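Local coordinates for nitrilotriacetate monooxygenase (Burkholderia pseudomallei, PDB 3SDO), which probably acts as a flavin-dependent monooxygenase that uses FMN to insert one oxygen atom of dioxygen into its substrate, at residues 411-414 and 415-418; 29-32 and 33-37. All coordinates share one frame; numbering follows the deposited sequence.

Contact 1 (411-414 and 415-418); sequences HVLP and VLSA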
ATOM      1  N   HIS A 411      28.921  -3.706  13.178  1.00 24.31           N
ATOM      2  CA  HIS A 411      29.706  -4.449  14.156  1.00 24.76           C
ATOM      3  C   HIS A 411      29.378  -5.925  14.282  1.00 23.19           C
ATOM      4  O   HIS A 411      30.271  -6.712  14.485  1.00 24.14           O
ATOM      5  CB  HIS A 411      29.651  -3.748  15.502  1.00 25.85           C
ATOM      6  CG  HIS A 411      30.168  -2.352  15.433  1.00 31.65           C
ATOM      7  ND1 HIS A 411      29.346  -1.250  15.539  1.00 38.93           N
ATOM      8  CD2 HIS A 411      31.401  -1.878  15.140  1.00 36.34           C
ATOM      9  CE1 HIS A 411      30.066  -0.152  15.377  1.00 41.03           C
ATOM     10  NE2 HIS A 411      31.316  -0.507  15.130  1.00 41.96           N
ATOM     11  N   VAL A 412      28.120  -6.319  14.146  1.00 21.56           N
ATOM     12  CA  VAL A 412      27.784  -7.726  14.273  1.00 19.87           C
ATOM     13  C   VAL A 412      27.958  -8.513  12.971  1.00 19.56           C
ATOM     14  O   VAL A 412      28.606  -9.579  12.968  1.00 17.95           O
ATOM     15  CB  VAL A 412      26.381  -7.937  14.856  1.00 19.99           C
ATOM     16  CG1 VAL A 412      26.122  -9.404  14.996  1.00 18.82           C
ATOM     17  CG2 VAL A 412      26.269  -7.236  16.225  1.00 19.54           C
ATOM     18  N   LEU A 413      27.420  -7.998  11.863  1.00 18.89           N
ATOM     19  CA  LEU A 413      27.478  -8.755  10.615  1.00 18.55           C
ATOM     20  C   LEU A 413      28.903  -9.115  10.179  1.00 18.99           C
ATOM     21  O   LEU A 413      29.127 -10.225   9.731  1.00 19.30           O
ATOM     22  CB  LEU A 413      26.688  -8.057   9.490  1.00 18.49           C
ATOM     23  CG  LEU A 413      25.154  -8.028   9.671  1.00 19.37           C
ATOM     24  CD1 LEU A 413      24.426  -7.319   8.487  1.00 19.35           C
ATOM     25  CD2 LEU A 413      24.589  -9.447   9.863  1.00 19.51           C
ATOM     26  N   PRO A 414      29.879  -8.185  10.297  1.00 19.94           N
ATOM     27  CA  PRO A 414      31.253  -8.521   9.914  1.00 20.12           C
ATOM     28  C   PRO A 414      31.890  -9.627  10.761  1.00 20.33           C
ATOM     29  O   PRO A 414      32.685 -10.392  10.248  1.00 20.87           O
ATOM     30  CB  PRO A 414      31.993  -7.191  10.104  1.00 21.11           C
ATOM     31  CG  PRO A 414      30.930  -6.183   9.902  1.00 20.49           C
ATOM     32  CD  PRO A 414      29.760  -6.752  10.600  1.00 19.54           C
ATOM     33  N   VAL A 415      31.550  -9.704  12.043  1.00 20.42           N
ATOM     34  CA  VAL A 415      31.968 -10.817  12.898  1.00 19.86           C
ATOM     35  C   VAL A 415      31.333 -12.122  12.428  1.00 19.42           C
ATOM     36  O   VAL A 415      32.012 -13.133  12.285  1.00 19.42           O
ATOM     37  CB  VAL A 415      31.593 -10.574  14.385  1.00 20.13           C
ATOM     38  CG1 VAL A 415      31.847 -11.848  15.235  1.00 18.40           C
ATOM     39  CG2 VAL A 415      32.350  -9.358  14.927  1.00 21.64           C
ATOM     40  N   LEU A 416      30.041 -12.105  12.138  1.00 19.57           N
ATOM     41  CA  LEU A 416      29.401 -13.318  11.607  1.00 19.42           C
ATOM     42  C   LEU A 416      30.026 -13.770  10.289  1.00 19.32           C
ATOM     43  O   LEU A 416      30.274 -14.975  10.094  1.00 19.54           O
ATOM     44  CB  LEU A 416      27.896 -13.140  11.452  1.00 19.21           C
ATOM     45  CG  LEU A 416      27.035 -13.112  12.706  1.00 20.00           C
ATOM     46  CD1 LEU A 416      25.588 -12.743  12.327  1.00 17.12           C
ATOM     47  CD2 LEU A 416      27.091 -14.463  13.419  1.00 16.90           C
ATOM     48  N   SER A 417      30.296 -12.817   9.392  1.00 20.17           N
ATOM     49  CA  SER A 417      30.939 -13.112   8.116  1.00 20.60           C
ATOM     50  C   SER A 417      32.326 -13.746   8.331  1.00 20.86           C
ATOM     51  O   SER A 417      32.657 -14.756   7.707  1.00 20.73           O
ATOM     52  CB  SER A 417      31.080 -11.855   7.215  1.00 20.87           C
ATOM     53  OG  SER A 417      29.822 -11.311   6.862  1.00 22.93           O
ATOM     54  N   ALA A 418      33.111 -13.170   9.228  1.00 21.02           N
ATOM     55  CA  ALA A 418      34.438 -13.705   9.529  1.00 22.43           C
ATOM     56  C   ALA A 418      34.403 -15.149  10.048  1.00 22.62           C
ATOM     57  O   ALA A 418      35.354 -15.910   9.811  1.00 23.16           O
ATOM     58  CB  ALA A 418      35.161 -12.792  10.512  1.00 22.96           C
TER
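Leu416 sits one helical turn beyond Val412 and Leu413 near the end of helix 401-418, which follows strand 393-396 in a TIM-barrel-like fold of the bacterial luciferase family. Its CB lies 3.6 Å from Leu413 O, and its CG rises beside Val412 O at 3.9 Å. At the tip, CD1 is received by both earlier residues: it stands 4.2 Å from Leu413 CD2 and slightly farther from Val412 CG1. With CG anti to the carbonyl carbon (chi1 -73°) and an extended end, the leucine carries its methyls away from the backbone into the apolar layer where Phe12 of strand 11-15, Ala379 of helix 375-387 and Phe422 meet the helix. Leucine suits this buried face because its branched end can touch several neighbours at once.

The backbone is alpha-helical, Leu416 N binding Val412 O at 3.0 Å with an N-H...O angle of 167°. Pro414 interrupts the ladder of bonds, since its ring nitrogen has no hydrogen to give to the turn before, and the helix kinks there; as an acceptor it still serves, its O taking the N-H of Ala418. On the flank, Val415 places CG2 beside its own backbone N and 3.4 Å from His411 O. Valine suits this place because its branch at CB puts one methyl against the helix backbone while the side chain still packs on Glu376 and Ala379 of helix 375-387.

Ser417 suits the helix end because its short hydroxyl can fold back on the main chain. OG hydrogen-bonds with Phe422 O and also lies close to Leu413 O. Leu413 O also accepts the N-H of Ser417 (N to O 2.9 Å, N-H...O 163°).

Contact 2 (29-32 and 33-37); sequences PSVP and PDASV
The chain folds back through a type I beta turn from Pro32 to Ala35, closed by Ala35 N bonding to Pro32 O over 2.9 Å, with the N-H...O angle bent to 145°. This turn lies in the long loop between strand 11-15 and helix 39-51 of the luciferase-like barrel. Pro33 fits the second position of the turn because its ring holds phi near -58°, close to what a type I turn asks for, and the lack of an N-H costs nothing there.

Pro32 presents two parts of its ring to the residues ahead. The trans peptide bond sets Pro33 CD beside Pro32 CA and CB, 3.7 Å from Pro32 CB; at the other part, Pro32 CD meets the methyl of Ala35 at 3.9 Å. That methyl points back toward 29-32 and also approaches Val31, CB to CB at 4.3 Å. Its CB comes to 3.1 Å from Pro32 O, a spacing that a small side chain meets easily, and Phe41 of helix 39-51 packs against Val31, Pro32 and Ala35 alike.

The second subunit also reaches this turn. Arg177 of that neighbouring chain hydrogen-bonds Val31 O through NH2 and packs on Pro33, while its Arg175 lies against Asp34 and Val37. An acidic residue packed beside an arginine of the neighbouring subunit is electrostatically compatible.

Asp34 has its CG between the backbone N and the carbonyl carbon (chi1 64°), which turns the carboxylate back over the turn. Its OD1 hydrogen-bonds Asn38 ND2, just before helix 39-51, and the same oxygen rests 3.5 Å from Pro32 CB.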
ATOM      1  N   PRO A  29      17.630  10.402  20.310  1.00 23.90           N
ATOM      2  CA  PRO A  29      18.228  11.350  19.355  1.00 24.18           C
ATOM      3  C   PRO A  29      18.780  10.758  18.064  1.00 23.73           C
ATOM      4  O   PRO A  29      19.028  11.502  17.145  1.00 23.03           O
ATOM      5  CB  PRO A  29      19.367  12.016  20.149  1.00 25.43           C
ATOM      6  CG  PRO A  29      19.595  11.165  21.345  1.00 25.74           C
ATOM      7  CD  PRO A  29      18.322  10.419  21.617  1.00 24.58           C
ATOM      8  N   SER A  30      18.979   9.445  17.986  1.00 23.02           N
ATOM      9  CA  SER A  30      19.482   8.838  16.751  1.00 21.79           C
ATOM     10  C   SER A  30      18.413   8.688  15.643  1.00 21.22           C
ATOM     11  O   SER A  30      18.734   8.233  14.537  1.00 20.63           O
ATOM     12  CB  SER A  30      20.108   7.470  17.049  1.00 21.80           C
ATOM     13  OG  SER A  30      19.117   6.469  17.361  1.00 21.44           O
ATOM     14  N   VAL A  31      17.157   9.018  15.945  1.00 20.53           N
ATOM     15  CA  VAL A  31      16.090   9.020  14.943  1.00 20.43           C
ATOM     16  C   VAL A  31      15.367  10.361  14.934  1.00 20.97           C
ATOM     17  O   VAL A  31      15.383  11.069  15.933  1.00 21.17           O
ATOM     18  CB  VAL A  31      15.065   7.856  15.179  1.00 19.88           C
ATOM     19  CG1 VAL A  31      15.777   6.486  15.169  1.00 19.19           C
ATOM     20  CG2 VAL A  31      14.286   8.074  16.482  1.00 19.48           C
ATOM     21  N   PRO A  32      14.742  10.733  13.795  1.00 21.89           N
ATOM     22  CA  PRO A  32      13.863  11.913  13.842  1.00 22.18           C
ATOM     23  C   PRO A  32      12.617  11.629  14.691  1.00 22.15           C
ATOM     24  O   PRO A  32      12.118  10.497  14.695  1.00 21.94           O
ATOM     25  CB  PRO A  32      13.449  12.144  12.369  1.00 22.46           C
ATOM     26  CG  PRO A  32      13.851  10.958  11.617  1.00 22.14           C
ATOM     27  CD  PRO A  32      14.626  10.000  12.520  1.00 21.56           C
ATOM     28  N   PRO A  33      12.104  12.640  15.385  1.00 22.64           N
ATOM     29  CA  PRO A  33      10.943  12.444  16.251  1.00 23.02           C
ATOM     30  C   PRO A  33       9.720  11.889  15.508  1.00 23.07           C
ATOM     31  O   PRO A  33       8.968  11.087  16.069  1.00 22.54           O
ATOM     32  CB  PRO A  33      10.619  13.863  16.773  1.00 23.59           C
ATOM     33  CG  PRO A  33      11.700  14.735  16.358  1.00 25.18           C
ATOM     34  CD  PRO A  33      12.583  14.034  15.375  1.00 22.70           C
ATOM     35  N   ASP A  34       9.533  12.307  14.254  1.00 22.87           N
ATOM     36  CA  ASP A  34       8.397  11.811  13.429  1.00 22.52           C
ATOM     37  C   ASP A  34       8.773  10.588  12.577  1.00 21.66           C
ATOM     38  O   ASP A  34       8.130  10.298  11.562  1.00 20.11           O
ATOM     39  CB  ASP A  34       7.894  12.933  12.509  1.00 23.12           C
ATOM     40  CG  ASP A  34       8.932  13.367  11.490  1.00 23.47           C
ATOM     41  OD1 ASP A  34      10.081  12.908  11.559  1.00 22.00           O
ATOM     42  OD2 ASP A  34       8.601  14.187  10.627  1.00 26.81           O
ATOM     43  N   ALA A  35       9.832   9.884  12.981  1.00 21.75           N
ATOM     44  CA  ALA A  35      10.325   8.733  12.237  1.00 21.12           C
ATOM     45  C   ALA A  35       9.203   7.813  11.726  1.00 20.78           C
ATOM     46  O   ALA A  35       9.232   7.395  10.572  1.00 20.47           O
ATOM     47  CB  ALA A  35      11.328   7.930  13.106  1.00 21.14           C
ATOM     48  N   SER A  36       8.203   7.516  12.561  1.00 20.39           N
ATOM     49  CA  SER A  36       7.154   6.565  12.148  1.00 19.77           C
ATOM     50  C   SER A  36       6.367   6.935  10.893  1.00 18.73           C
ATOM     51  O   SER A  36       5.887   6.058  10.205  1.00 19.56           O
ATOM     52  CB  SER A  36       6.230   6.246  13.299  1.00 19.82           C
ATOM     53  OG  SER A  36       6.945   5.442  14.230  1.00 21.86           O
ATOM     54  N   VAL A  37       6.245   8.224  10.600  1.00 18.40           N
ATOM     55  CA  VAL A  37       5.611   8.701   9.381  1.00 18.40           C
ATOM     56  C   VAL A  37       6.534   9.696   8.649  1.00 18.78           C
ATOM     57  O   VAL A  37       6.103  10.737   8.138  1.00 18.59           O
ATOM     58  CB  VAL A  37       4.221   9.309   9.672  1.00 19.05           C
ATOM     59  CG1 VAL A  37       3.237   8.219  10.009  1.00 18.46           C
ATOM     60  CG2 VAL A  37       4.280  10.309  10.814  1.00 18.26           C
TER

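In the fold
Contact 2 comes early in the chain and contact 1 near its end, their centres about 27 Å apart and their nearest atoms about 13 Å apart, with no touch. Helix 401-418 relates them: contact 1 occupies its last two turns, while Phe403 near its start donates its backbone N-H to Ser30 OG of the 29-37 loop. Contact 1 belongs to the outer helical layer of the barrel and meets no other subunit, whereas contact 2 takes part in the dimer interface. Both lie away from the predicted FMN-binding residues, Asp61 and His147 among them. A 1,2-ethanediol, probably from the crystallisation liquor, lies about 4 Å from the Val415 side chain.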